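RNA-dependent RNA polymerase (Dera Ghazi Khan orthonairovirus, PDB 6DX2) is a viral L protein, probably an RNA polymerase, whose portion described here is the OTU cysteine protease domain, a deubiquitinase. Local coordinates at residues Asp7-Gln12 with Ile117-Asp122; Ser87-Asp92 with Asn96-Gly101. All blocks are in the same frame, centred on the assembly; numbering follows the deposited sequence.

Contact 1 and contact 2 lie on opposite sides of the chain's centre, their own centres about 25 Å apart, and share no element, though both are partly buried. Contact 1 ties the loop before strand 12-13 to the inner strand 116-121 of the mixed sheet and is wholly apolar and aromatic, with its touching strand residues, Ile117 and Trp119, buried. Contact 2 belongs to the helical part, where helix 86-93 meets the loop that leads into helix 102-112, and it mixes ring carbons with a carboxylate, a backbone carbonyl and one tyrosine hydroxyl. Its residues fall between the segments of contact 1, and the two meet where Leu118 CD1 packs 4.1 Å from Gly101 C.

Contact 1: Asp7-Gln12 with Ile117-Asp122; sequences DDINWQ and ILWEAD
Trp11 and Trp119 form the aromatic part of this contact, an offset edge-to-face pair in which the edge of the Trp11 indole is directed at the face of Trp119. Their six-membered rings have centroids 5.9 Å apart and planes inclined at 61°, and Trp11 CZ2 lies 4.0 Å from Trp119 CH2. The pair spans a wide backbone gap, since even the nearest CA atoms, those of Trp11 and Ile117, are 11.1 Å apart; long side chains alone do the bridging.

Aliphatic contacts fill in around the two rings. Ile9 arrives from the opposite direction to Trp119, and its extended outer torsion (chi2 171°) carries Ile9 CD1 to the edge of the Trp119 ring, in its plane and 3.7 Å from Trp119 CH2. From strand 116-121, Ile117 offers two branches to Trp11: CG2 lies 3.9 Å from Trp11 CH2, and CD1 lies 4.0 Å from Trp11 CZ2. With CG2 anti to the backbone N, that methyl also sits 3.2 Å above the plane of Trp119, near the rim, so one branch packs against both indoles. On the loop side, Ile9 CG2 rests over a face of Trp11 in the same manner.

Polar partners come from beyond the two segments. Trp119 NE1 is hydrogen-bonded to Asn143 OD1 on the neighbouring strand 142-147, and Lys132 makes a cation-pi contact with Trp11. The loop has its own bonds, Asp7 OD2 to Ser139 OG and Asn10 O to Ser21 OG.

Within this contact, dispersion and shape fit join the sequence leading into edge strand 12-13 to an interior strand of the OTU domain's sheet, and the bond to Asn143 should help hold the Trp119 ring in its orientation against the loop residues.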
ATOM      1  N   ASP A   7      -7.101 -15.131   4.464  1.00 42.11           N
ATOM      2  CA  ASP A   7      -6.387 -15.075   5.737  1.00 43.44           C
ATOM      3  C   ASP A   7      -5.541 -16.330   6.005  1.00 49.62           C
ATOM      4  O   ASP A   7      -4.811 -16.346   7.006  1.00 48.00           O
ATOM      5  CB  ASP A   7      -7.360 -14.832   6.902  1.00 45.22           C
ATOM      6  CG  ASP A   7      -7.710 -13.351   7.066  1.00 44.68           C
ATOM      7  OD1 ASP A   7      -7.260 -12.603   6.236  1.00 42.96           O
ATOM      8  OD2 ASP A   7      -8.380 -12.947   8.022  1.00 45.99           O
ATOM      9  N   ASP A   8      -5.607 -17.347   5.138  1.00 45.98           N
ATOM     10  CA  ASP A   8      -4.775 -18.544   5.264  1.00 51.25           C
ATOM     11  C   ASP A   8      -3.627 -18.576   4.272  1.00 57.06           C
ATOM     12  O   ASP A   8      -3.006 -19.625   4.104  1.00 51.77           O
ATOM     13  CB  ASP A   8      -5.613 -19.793   5.081  1.00 57.97           C
ATOM     14  CG  ASP A   8      -6.680 -19.922   6.120  1.00 65.06           C
ATOM     15  OD1 ASP A   8      -6.370 -19.751   7.328  1.00 59.57           O
ATOM     16  OD2 ASP A   8      -7.831 -20.173   5.716  1.00 65.43           O
ATOM     17  N   ILE A   9      -3.361 -17.460   3.585  1.00 58.00           N
ATOM     18  CA  ILE A   9      -2.231 -17.392   2.669  1.00 52.95           C
ATOM     19  C   ILE A   9      -0.952 -17.551   3.467  1.00 49.78           C
ATOM     20  O   ILE A   9      -0.864 -17.115   4.623  1.00 45.64           O
ATOM     21  CB  ILE A   9      -2.228 -16.063   1.894  1.00 44.89           C
ATOM     22  CG1 ILE A   9      -3.257 -16.101   0.774  1.00 51.24           C
ATOM     23  CG2 ILE A   9      -0.830 -15.708   1.281  1.00 43.84           C
ATOM     24  CD1 ILE A   9      -3.447 -14.734   0.108  1.00 44.55           C
ATOM     25  N   ASN A  10       0.056 -18.142   2.815  1.00 42.82           N
ATOM     26  CA  ASN A  10       1.400 -18.306   3.364  1.00 55.63           C
ATOM     27  C   ASN A  10       2.304 -17.135   2.953  1.00 53.23           C
ATOM     28  O   ASN A  10       2.630 -16.953   1.775  1.00 53.74           O
ATOM     29  CB  ASN A  10       1.959 -19.650   2.914  1.00 62.92           C
ATOM     30  CG  ASN A  10       1.197 -20.825   3.534  1.00 67.88           C
ATOM     31  OD1 ASN A  10       0.474 -20.659   4.530  1.00 60.74           O
ATOM     32  ND2 ASN A  10       1.356 -22.012   2.949  1.00 76.93           N
ATOM     33  N   TRP A  11       2.718 -16.346   3.934  1.00 39.25           N
ATOM     34  CA  TRP A  11       3.495 -15.136   3.702  1.00 38.06           C
ATOM     35  C   TRP A  11       4.937 -15.413   4.109  1.00 38.52           C
ATOM     36  O   TRP A  11       5.177 -16.011   5.157  1.00 42.63           O
ATOM     37  CB  TRP A  11       2.934 -13.969   4.521  1.00 38.50           C
ATOM     38  CG  TRP A  11       1.585 -13.535   4.041  1.00 37.91           C
ATOM     39  CD1 TRP A  11       0.352 -13.850   4.552  1.00 39.89           C
ATOM     40  CD2 TRP A  11       1.354 -12.691   2.926  1.00 36.05           C
ATOM     41  NE1 TRP A  11      -0.630 -13.222   3.825  1.00 37.97           N
ATOM     42  CE2 TRP A  11      -0.038 -12.486   2.828  1.00 36.28           C
ATOM     43  CE3 TRP A  11       2.201 -12.052   2.043  1.00 34.51           C
ATOM     44  CZ2 TRP A  11      -0.615 -11.709   1.826  1.00 35.12           C
ATOM     45  CZ3 TRP A  11       1.637 -11.234   1.035  1.00 35.64           C
ATOM     46  CH2 TRP A  11       0.221 -11.081   0.944  1.00 34.29           C
ATOM     47  N   GLN A  12       5.885 -14.996   3.289  1.00 42.28           N
ATOM     48  CA  GLN A  12       7.272 -15.300   3.631  1.00 43.64           C
ATOM     49  C   GLN A  12       7.955 -14.001   4.023  1.00 37.24           C
ATOM     50  O   GLN A  12       7.980 -13.063   3.217  1.00 35.68           O
ATOM     51  CB  GLN A  12       7.975 -15.948   2.435  1.00 56.67           C
ATOM     52  CG  GLN A  12       9.409 -16.405   2.711  1.00 70.69           C
ATOM     53  CD  GLN A  12       9.618 -16.951   4.137  1.00 78.23           C
ATOM     54  OE1 GLN A  12       8.929 -17.876   4.568  1.00 70.25           O
ATOM     55  NE2 GLN A  12      10.587 -16.386   4.857  1.00 84.56           N
ATOM     56  N   ILE A 117      -1.218  -4.257   1.921  1.00 29.28           N
ATOM     57  CA  ILE A 117      -0.778  -5.280   0.978  1.00 30.45           C
ATOM     58  C   ILE A 117      -0.864  -4.713  -0.423  1.00 28.15           C
ATOM     59  O   ILE A 117      -1.909  -4.180  -0.817  1.00 31.25           O
ATOM     60  CB  ILE A 117      -1.617  -6.558   1.100  1.00 28.25           C
ATOM     61  CG1 ILE A 117      -1.479  -7.084   2.511  1.00 30.67           C
ATOM     62  CG2 ILE A 117      -1.209  -7.599   0.011  1.00 29.89           C
ATOM     63  CD1 ILE A 117      -2.443  -8.304   2.796  1.00 29.12           C
ATOM     64  N   LEU A 118       0.235  -4.820  -1.170  1.00 28.42           N
ATOM     65  CA  LEU A 118       0.253  -4.388  -2.558  1.00 31.45           C
ATOM     66  C   LEU A 118       0.111  -5.637  -3.397  1.00 29.56           C
ATOM     67  O   LEU A 118       1.016  -6.478  -3.426  1.00 32.21           O
ATOM     68  CB  LEU A 118       1.533  -3.633  -2.916  1.00 31.68           C
ATOM     69  CG  LEU A 118       1.911  -2.449  -2.016  1.00 38.02           C
ATOM     70  CD1 LEU A 118       3.160  -1.641  -2.575  1.00 38.18           C
ATOM     71  CD2 LEU A 118       0.698  -1.550  -1.764  1.00 38.68           C
ATOM     72  N   TRP A 119      -1.039  -5.773  -4.077  1.00 27.03           N
ATOM     73  CA  TRP A 119      -1.271  -6.914  -4.944  1.00 29.10           C
ATOM     74  C   TRP A 119      -0.956  -6.439  -6.355  1.00 31.53           C
ATOM     75  O   TRP A 119      -1.736  -5.698  -6.961  1.00 34.18           O
ATOM     76  CB  TRP A 119      -2.730  -7.360  -4.873  1.00 30.61           C
ATOM     77  CG  TRP A 119      -3.199  -7.784  -3.490  1.00 29.27           C
ATOM     78  CD1 TRP A 119      -3.818  -6.987  -2.542  1.00 28.37           C
ATOM     79  CD2 TRP A 119      -3.105  -9.093  -2.916  1.00 31.23           C
ATOM     80  NE1 TRP A 119      -4.150  -7.734  -1.444  1.00 31.79           N
ATOM     81  CE2 TRP A 119      -3.718  -9.027  -1.640  1.00 32.43           C
ATOM     82  CE3 TRP A 119      -2.581 -10.312  -3.362  1.00 33.42           C
ATOM     83  CZ2 TRP A 119      -3.766 -10.099  -0.768  1.00 31.93           C
ATOM     84  CZ3 TRP A 119      -2.657 -11.425  -2.476  1.00 34.84           C
ATOM     85  CH2 TRP A 119      -3.243 -11.304  -1.213  1.00 34.43           C
ATOM     86  N   GLU A 120       0.182  -6.859  -6.892  1.00 35.90           N
ATOM     87  CA  GLU A 120       0.502  -6.547  -8.275  1.00 37.04           C
ATOM     88  C   GLU A 120      -0.199  -7.543  -9.171  1.00 36.19           C
ATOM     89  O   GLU A 120       0.014  -8.760  -9.064  1.00 42.51           O
ATOM     90  CB  GLU A 120       2.010  -6.545  -8.501  1.00 39.01           C
ATOM     91  CG  GLU A 120       2.607  -5.200  -8.034  1.00 57.17           C
ATOM     92  CD  GLU A 120       4.115  -5.211  -7.833  1.00 72.68           C
ATOM     93  OE1 GLU A 120       4.562  -5.013  -6.675  1.00 72.41           O
ATOM     94  OE2 GLU A 120       4.845  -5.406  -8.833  1.00 78.15           O
ATOM     95  N   ALA A 121      -0.997  -6.992 -10.113  1.00 37.17           N
ATOM     96  CA  ALA A 121      -1.903  -7.736 -10.956  1.00 42.57           C
ATOM     97  C   ALA A 121      -1.557  -7.486 -12.410  1.00 46.61           C
ATOM     98  O   ALA A 121      -1.140  -6.375 -12.781  1.00 46.43           O
ATOM     99  CB  ALA A 121      -3.370  -7.307 -10.709  1.00 47.91           C
ATOM    100  N   ASP A 122      -1.791  -8.502 -13.250  1.00 45.09           N
ATOM    101  CA  ASP A 122      -1.782  -8.239 -14.682  1.00 49.95           C
ATOM    102  C   ASP A 122      -3.140  -7.677 -15.148  1.00 47.60           C
ATOM    103  O   ASP A 122      -4.065  -7.457 -14.354  1.00 51.81           O
ATOM    104  CB  ASP A 122      -1.406  -9.501 -15.465  1.00 55.78           C
ATOM    105  CG  ASP A 122      -2.417 -10.651 -15.279  1.00 62.00           C
ATOM    106  OD1 ASP A 122      -2.033 -11.816 -15.531  1.00 64.84           O
ATOM    107  OD2 ASP A 122      -3.576 -10.403 -14.879  1.00 56.59           O
TER

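Contact 2: Ser87-Asp92 with Asn96-Gly101; sequences SDYRAD and NYYWGG
Tyr98 stands at about a right angle to both Asp92 and Tyr89, and the side chains cross in this way where the end of helix 86-93 meets the following loop, in the helical part of the OTU domain. The Asp92 carboxylate approaches the edge of the Tyr98 ring: OD2 lies in the ring plane, 3.6 Å from CE2, while the carboxylate plane is turned 81° from the ring. The backbone joins in, with Asp92 O 3.5 Å from Tyr98 CD2, approaching obliquely. Farther along the ring, Tyr98 OH reaches the rim of Tyr89, close to the Tyr89 plane and 3.6 Å from Tyr89 CE1. With CG anti to the backbone N (chi1 169°), the Tyr98 ring is directed back at the helix; it also touches Phe44 of helix 42-52.

The polar ends find their hydrogen bonds just outside. Asp92 OD2 bonds to Tyr83 OH, and both Tyr89 OH and Tyr98 OH bond to Glu104 OE2.

Asp92 OD2, in the ring plane beside Tyr98 CE2, probably gains a mild attraction to the ring hydrogens there. Glu104, with two tyrosine hydroxyls on OE2 and the N-H of the N-cap residue Gly101 on OE1, joins both tyrosines to the start of helix 102-112.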
ATOM      1  N   SER A  87      14.442  14.984   4.741  1.00 54.55           N
ATOM      2  CA  SER A  87      13.988  16.279   4.242  1.00 51.77           C
ATOM      3  C   SER A  87      13.731  16.239   2.738  1.00 52.32           C
ATOM      4  O   SER A  87      12.697  16.732   2.259  1.00 48.33           O
ATOM      5  CB  SER A  87      15.017  17.365   4.590  1.00 55.84           C
ATOM      6  OG  SER A  87      14.484  18.603   4.189  1.00 61.77           O
ATOM      7  N   ASP A  88      14.671  15.659   1.978  1.00 50.09           N
ATOM      8  CA  ASP A  88      14.460  15.451   0.545  1.00 48.83           C
ATOM      9  C   ASP A  88      13.225  14.585   0.277  1.00 49.35           C
ATOM     10  O   ASP A  88      12.427  14.897  -0.620  1.00 43.30           O
ATOM     11  CB  ASP A  88      15.688  14.797  -0.087  1.00 49.71           C
ATOM     12  CG  ASP A  88      16.927  15.682  -0.033  1.00 63.21           C
ATOM     13  OD1 ASP A  88      16.791  16.908   0.203  1.00 55.57           O
ATOM     14  OD2 ASP A  88      18.039  15.135  -0.207  1.00 65.62           O
ATOM     15  N   TYR A  89      13.062  13.484   1.033  1.00 42.17           N
ATOM     16  CA  TYR A  89      11.922  12.613   0.818  1.00 38.93           C
ATOM     17  C   TYR A  89      10.625  13.378   1.034  1.00 40.79           C
ATOM     18  O   TYR A  89       9.695  13.320   0.198  1.00 40.23           O
ATOM     19  CB  TYR A  89      11.976  11.391   1.740  1.00 40.55           C
ATOM     20  CG  TYR A  89      10.669  10.575   1.686  1.00 35.67           C
ATOM     21  CD1 TYR A  89      10.286   9.894   0.531  1.00 33.67           C
ATOM     22  CD2 TYR A  89       9.812  10.535   2.767  1.00 35.01           C
ATOM     23  CE1 TYR A  89       9.114   9.231   0.457  1.00 34.42           C
ATOM     24  CE2 TYR A  89       8.625   9.838   2.698  1.00 33.68           C
ATOM     25  CZ  TYR A  89       8.284   9.181   1.542  1.00 33.84           C
ATOM     26  OH  TYR A  89       7.104   8.478   1.475  1.00 34.05           O
ATOM     27  N   ARG A  90      10.530  14.099   2.158  1.00 41.22           N
ATOM     28  CA  ARG A  90       9.246  14.720   2.470  1.00 41.93           C
ATOM     29  C   ARG A  90       8.887  15.781   1.445  1.00 42.61           C
ATOM     30  O   ARG A  90       7.721  15.897   1.062  1.00 45.22           O
ATOM     31  CB  ARG A  90       9.252  15.311   3.874  1.00 40.13           C
ATOM     32  CG  ARG A  90       9.262  14.221   4.930  1.00 41.02           C
ATOM     33  CD  ARG A  90       9.397  14.889   6.315  1.00 49.37           C
ATOM     34  NE  ARG A  90      10.786  14.982   6.760  1.00 62.24           N
ATOM     35  CZ  ARG A  90      11.386  16.123   7.091  1.00 60.69           C
ATOM     36  NH1 ARG A  90      10.714  17.266   7.012  1.00 65.28           N
ATOM     37  NH2 ARG A  90      12.649  16.112   7.496  1.00 49.98           N
ATOM     38  N   ALA A  91       9.875  16.525   0.953  1.00 43.80           N
ATOM     39  CA  ALA A  91       9.592  17.588  -0.012  1.00 46.29           C
ATOM     40  C   ALA A  91       9.067  17.011  -1.326  1.00 47.73           C
ATOM     41  O   ALA A  91       8.175  17.588  -1.963  1.00 53.57           O
ATOM     42  CB  ALA A  91      10.847  18.426  -0.258  1.00 50.50           C
ATOM     43  N   ASP A  92       9.612  15.876  -1.747  1.00 43.76           N
ATOM     44  CA  ASP A  92       9.136  15.232  -2.970  1.00 39.93           C
ATOM     45  C   ASP A  92       7.758  14.602  -2.765  1.00 39.38           C
ATOM     46  O   ASP A  92       6.838  14.828  -3.550  1.00 40.28           O
ATOM     47  CB  ASP A  92      10.129  14.160  -3.407  1.00 45.97           C
ATOM     48  CG  ASP A  92      10.023  13.840  -4.882  1.00 64.55           C
ATOM     49  OD1 ASP A  92       9.648  14.756  -5.650  1.00 66.40           O
ATOM     50  OD2 ASP A  92      10.299  12.682  -5.273  1.00 68.70           O
ATOM     51  N   ASN A  96       1.933  17.449  -5.187  1.00 42.95           N
ATOM     52  CA  ASN A  96       0.833  16.820  -5.904  1.00 43.00           C
ATOM     53  C   ASN A  96       1.380  15.919  -7.006  1.00 39.79           C
ATOM     54  O   ASN A  96       2.433  16.201  -7.605  1.00 37.73           O
ATOM     55  CB  ASN A  96      -0.093  17.844  -6.550  1.00 43.07           C
ATOM     56  CG  ASN A  96      -0.992  18.583  -5.555  1.00 48.98           C
ATOM     57  OD1 ASN A  96      -1.276  18.124  -4.448  1.00 48.48           O
ATOM     58  ND2 ASN A  96      -1.465  19.739  -5.979  1.00 48.49           N
ATOM     59  N   TYR A  97       0.654  14.813  -7.244  1.00 36.17           N
ATOM     60  CA  TYR A  97       0.927  13.833  -8.281  1.00 36.37           C
ATOM     61  C   TYR A  97       2.225  13.090  -8.042  1.00 36.40           C
ATOM     62  O   TYR A  97       2.780  12.505  -8.981  1.00 42.72           O
ATOM     63  CB  TYR A  97       0.911  14.490  -9.684  1.00 36.05           C
ATOM     64  CG  TYR A  97      -0.254  15.428  -9.749  1.00 43.51           C
ATOM     65  CD1 TYR A  97      -1.558  14.945  -9.581  1.00 43.01           C
ATOM     66  CD2 TYR A  97      -0.077  16.782  -9.940  1.00 50.92           C
ATOM     67  CE1 TYR A  97      -2.642  15.801  -9.610  1.00 43.11           C
ATOM     68  CE2 TYR A  97      -1.167  17.647  -9.989  1.00 53.24           C
ATOM     69  CZ  TYR A  97      -2.438  17.141  -9.812  1.00 51.91           C
ATOM     70  OH  TYR A  97      -3.528  17.994  -9.848  1.00 58.46           O
ATOM     71  N   TYR A  98       2.716  13.072  -6.797  1.00 32.17           N
ATOM     72  CA  TYR A  98       3.789  12.155  -6.463  1.00 33.63           C
ATOM     73  C   TYR A  98       3.209  10.748  -6.431  1.00 30.63           C
ATOM     74  O   TYR A  98       2.174  10.503  -5.783  1.00 31.10           O
ATOM     75  CB  TYR A  98       4.374  12.532  -5.099  1.00 32.60           C
ATOM     76  CG  TYR A  98       5.299  11.514  -4.531  1.00 30.87           C
ATOM     77  CD1 TYR A  98       4.812  10.465  -3.747  1.00 32.02           C
ATOM     78  CD2 TYR A  98       6.651  11.582  -4.782  1.00 34.42           C
ATOM     79  CE1 TYR A  98       5.685   9.497  -3.198  1.00 36.58           C
ATOM     80  CE2 TYR A  98       7.535  10.648  -4.248  1.00 35.63           C
ATOM     81  CZ  TYR A  98       7.048   9.618  -3.456  1.00 36.03           C
ATOM     82  OH  TYR A  98       7.881   8.660  -2.926  1.00 40.43           O
ATOM     83  N   TRP A  99       3.821   9.825  -7.159  1.00 28.97           N
ATOM     84  CA  TRP A  99       3.218   8.487  -7.260  1.00 31.42           C
ATOM     85  C   TRP A  99       3.625   7.636  -6.075  1.00 30.23           C
ATOM     86  O   TRP A  99       4.791   7.306  -5.925  1.00 31.09           O
ATOM     87  CB  TRP A  99       3.606   7.810  -8.579  1.00 33.76           C
ATOM     88  CG  TRP A  99       2.901   8.444  -9.725  1.00 30.74           C
ATOM     89  CD1 TRP A  99       3.221   9.667 -10.320  1.00 31.02           C
ATOM     90  CD2 TRP A  99       1.744   7.948 -10.421  1.00 32.41           C
ATOM     91  NE1 TRP A  99       2.339   9.926 -11.335  1.00 34.05           N
ATOM     92  CE2 TRP A  99       1.426   8.906 -11.428  1.00 32.56           C
ATOM     93  CE3 TRP A  99       0.944   6.793 -10.313  1.00 34.06           C
ATOM     94  CZ2 TRP A  99       0.320   8.768 -12.304  1.00 36.65           C
ATOM     95  CZ3 TRP A  99      -0.150   6.662 -11.180  1.00 33.74           C
ATOM     96  CH2 TRP A  99      -0.438   7.653 -12.188  1.00 36.27           C
ATOM     97  N   GLY A 100       2.631   7.228  -5.274  1.00 28.91           N
ATOM     98  CA  GLY A 100       2.883   6.377  -4.126  1.00 31.26           C
ATOM     99  C   GLY A 100       3.083   4.920  -4.486  1.00 27.71           C
ATOM    100  O   GLY A 100       2.597   4.426  -5.501  1.00 29.34           O
ATOM    101  N   GLY A 101       3.822   4.259  -3.625  1.00 29.87           N
ATOM    102  CA  GLY A 101       4.074   2.855  -3.850  1.00 30.02           C
ATOM    103  C   GLY A 101       4.607   2.223  -2.601  1.00 30.67           C
ATOM    104  O   GLY A 101       4.243   2.626  -1.499  1.00 28.72           O
TER